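Local atomic coordinates of thioredoxin (Bacillus cereus, PDB entry 4EUY), a protein that probably works as a thiol-disulfide oxidoreductase of the thioredoxin family, although its precise role in the cell is unknown. Residues V21-K26 with L76-G81. Numbering follows the deposited sequence.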
loop_
_atom_site.group_PDB
_atom_site.type_symbol
_atom_site.label_atom_id
_atom_site.label_comp_id
_atom_site.label_asym_id
_atom_site.label_seq_id
_atom_site.Cartn_x
_atom_site.Cartn_y
_atom_site.Cartn_z
ATOM N N VAL A 21 -0.176 -5.362 -6.371
ATOM C CA VAL A 21 -1.171 -4.886 -5.402
ATOM C C VAL A 21 -0.538 -4.265 -4.186
ATOM O O VAL A 21 0.474 -4.721 -3.716
ATOM C CB VAL A 21 -1.927 -6.069 -4.832
ATOM C CG1 VAL A 21 -2.892 -5.627 -3.733
ATOM C CG2 VAL A 21 -2.614 -6.785 -5.970
ATOM N N LEU A 22 -1.173 -3.255 -3.651
ATOM C CA LEU A 22 -0.554 -2.467 -2.636
ATOM C C LEU A 22 -1.521 -2.414 -1.454
ATOM O O LEU A 22 -2.691 -2.036 -1.623
ATOM C CB LEU A 22 -0.259 -1.066 -3.204
ATOM C CG LEU A 22 0.259 -0.083 -2.154
ATOM C CD1 LEU A 22 0.641 1.242 -2.780
ATOM C CD2 LEU A 22 -0.802 0.138 -1.090
ATOM N N LEU A 23 -1.055 -2.798 -0.265
ATOM C CA LEU A 23 -1.904 -2.673 0.924
ATOM C C LEU A 23 -1.518 -1.467 1.660
ATOM O O LEU A 23 -0.321 -1.234 1.914
ATOM C CB LEU A 23 -1.732 -3.817 1.875
ATOM C CG LEU A 23 -2.750 -4.896 1.586
ATOM C CD1 LEU A 23 -2.550 -5.381 0.154
ATOM C CD2 LEU A 23 -2.517 -5.995 2.609
ATOM N N PHE A 24 -2.528 -0.682 1.981
ATOM C CA PHE A 24 -2.329 0.478 2.807
ATOM C C PHE A 24 -3.074 0.174 4.100
ATOM O O PHE A 24 -4.335 -0.006 4.121
ATOM C CB PHE A 24 -2.868 1.743 2.142
ATOM C CG PHE A 24 -2.509 2.993 2.880
ATOM C CD1 PHE A 24 -1.470 3.793 2.454
ATOM C CD2 PHE A 24 -3.175 3.341 4.036
ATOM C CE1 PHE A 24 -1.109 4.932 3.167
ATOM C CE2 PHE A 24 -2.836 4.492 4.741
ATOM C CZ PHE A 24 -1.793 5.286 4.316
ATOM N N ILE A 25 -2.308 0.109 5.178
ATOM C CA ILE A 25 -2.892 -0.274 6.463
ATOM C C ILE A 25 -2.847 0.867 7.417
ATOM O O ILE A 25 -1.792 1.527 7.566
ATOM C CB ILE A 25 -2.146 -1.459 7.094
ATOM C CG1 ILE A 25 -2.053 -2.607 6.043
ATOM C CG2 ILE A 25 -2.850 -1.877 8.373
ATOM C CD1 ILE A 25 -1.539 -3.909 6.603
ATOM N N LYS A 26 -3.985 1.124 8.052
ATOM C CA LYS A 26 -4.061 2.270 8.944
ATOM C C LYS A 26 -4.904 1.984 10.128
ATOM O O LYS A 26 -5.547 0.940 10.229
ATOM C CB LYS A 26 -4.585 3.516 8.234
ATOM C CG LYS A 26 -5.704 3.264 7.230
ATOM C CD LYS A 26 -6.382 4.576 6.831
ATOM C CE LYS A 26 -7.398 4.390 5.703
ATOM N NZ LYS A 26 -8.164 5.654 5.444
ATOM N N LEU A 76 2.371 -2.108 1.900
ATOM C CA LEU A 76 2.995 -3.321 1.458
ATOM C C LEU A 76 2.724 -3.421 0.015
ATOM O O LEU A 76 1.624 -3.069 -0.463
ATOM C CB LEU A 76 2.358 -4.522 2.134
ATOM C CG LEU A 76 2.533 -4.430 3.637
ATOM C CD1 LEU A 76 2.134 -5.729 4.285
ATOM C CD2 LEU A 76 3.990 -4.149 3.931
ATOM N N LEU A 77 3.713 -3.910 -0.696
ATOM C CA LEU A 77 3.518 -4.105 -2.092
ATOM C C LEU A 77 3.719 -5.567 -2.348
ATOM O O LEU A 77 4.724 -6.139 -1.911
ATOM C CB LEU A 77 4.512 -3.265 -2.864
ATOM C CG LEU A 77 4.095 -2.946 -4.288
ATOM C CD1 LEU A 77 2.712 -2.315 -4.296
ATOM C CD2 LEU A 77 5.118 -2.014 -4.897
ATOM N N PHE A 78 2.773 -6.163 -3.064
ATOM C CA PHE A 78 2.828 -7.559 -3.393
ATOM C C PHE A 78 2.878 -7.780 -4.892
ATOM O O PHE A 78 2.104 -7.153 -5.636
ATOM C CB PHE A 78 1.588 -8.208 -2.860
ATOM C CG PHE A 78 1.571 -8.319 -1.378
ATOM C CD1 PHE A 78 2.247 -9.336 -0.747
ATOM C CD2 PHE A 78 0.891 -7.409 -0.602
ATOM C CE1 PHE A 78 2.237 -9.439 0.638
ATOM C CE2 PHE A 78 0.877 -7.515 0.784
ATOM C CZ PHE A 78 1.538 -8.535 1.403
ATOM N N TYR A 79 3.775 -8.657 -5.346
ATOM C CA TYR A 79 3.762 -9.037 -6.747
ATOM C C TYR A 79 3.470 -10.485 -6.844
ATOM O O TYR A 79 4.179 -11.286 -6.261
ATOM C CB TYR A 79 5.067 -8.767 -7.466
ATOM C CG TYR A 79 5.015 -9.207 -8.919
ATOM C CD1 TYR A 79 4.036 -8.718 -9.780
ATOM C CD2 TYR A 79 5.944 -10.117 -9.424
ATOM C CE1 TYR A 79 3.977 -9.120 -11.101
ATOM C CE2 TYR A 79 5.906 -10.534 -10.754
ATOM C CZ TYR A 79 4.918 -10.034 -11.592
ATOM O OH TYR A 79 4.875 -10.443 -12.915
ATOM N N ASN A 80 2.431 -10.811 -7.610
ATOM C CA ASN A 80 1.897 -12.161 -7.680
ATOM C C ASN A 80 1.929 -12.821 -6.298
ATOM O O ASN A 80 2.333 -13.958 -6.155
ATOM C CB ASN A 80 2.669 -12.999 -8.724
ATOM C CG ASN A 80 2.262 -12.683 -10.154
ATOM O OD1 ASN A 80 2.405 -11.556 -10.621
ATOM N ND2 ASN A 80 1.759 -13.685 -10.858
ATOM N N GLY A 81 1.526 -12.098 -5.264
ATOM C CA GLY A 81 1.480 -12.685 -3.923
ATOM C C GLY A 81 2.753 -12.544 -3.098
ATOM O O GLY A 81 2.687 -12.555 -1.859
#
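Phe-78 meets strand 21-26 through its ring. The carbonyl O of Val-21 lies at the ring edge, near its plane. The Leu-23 branches come obliquely to Phe-78 CD2 and CE2. Leu-23 CD1 is 4.1 Å from Phe-78 CD2, and Leu-23 CD2 is equally far from Phe-78 CE2. In Phe-78, CG lies beside the backbone N and anti to the carbonyl carbon (chi1 -71°). Together with chi2 (-81°), this turns Phe-78 CD2 and CE2 toward Leu-23. The two segments are antiparallel neighbours in the central sheet of a thioredoxin fold. Strand 20-27 leads to the Cys-30/Cys-33 disulfide at the start of helix 31-45.

Two hydrogen-bonded pairs flank one non-hydrogen-bonded pair. Val-21 and Phe-78 exchange both backbone bonds: Val-21 N to Phe-78 O is 3.0 Å, and the return bond from Phe-78 N is nearly straight. Leu-23 and Leu-76 form the second such pair. The short strand axes run at 158° to each other. On the far edges of this pair, strand 20-27 bonds to parallel strand 50-57, and strand 74-79 adjoins strand 82-88.

Val-21, Leu-23, Leu-76 and Phe-78 share one sheet face. There Leu-23 CB and Leu-76 CB are 4.2 Å apart. Leu-22 and Leu-77 lie on the other face, where Leu-22 also packs on Val-40 of helix 31-45. Leu-77 has CG anti to its backbone N, and its branch CD1 reaches back across the strand gap. That methyl lies near both Leu-22 CB and the carbonyl O of Val-21, the same oxygen that accepts the bond from Phe-78 N.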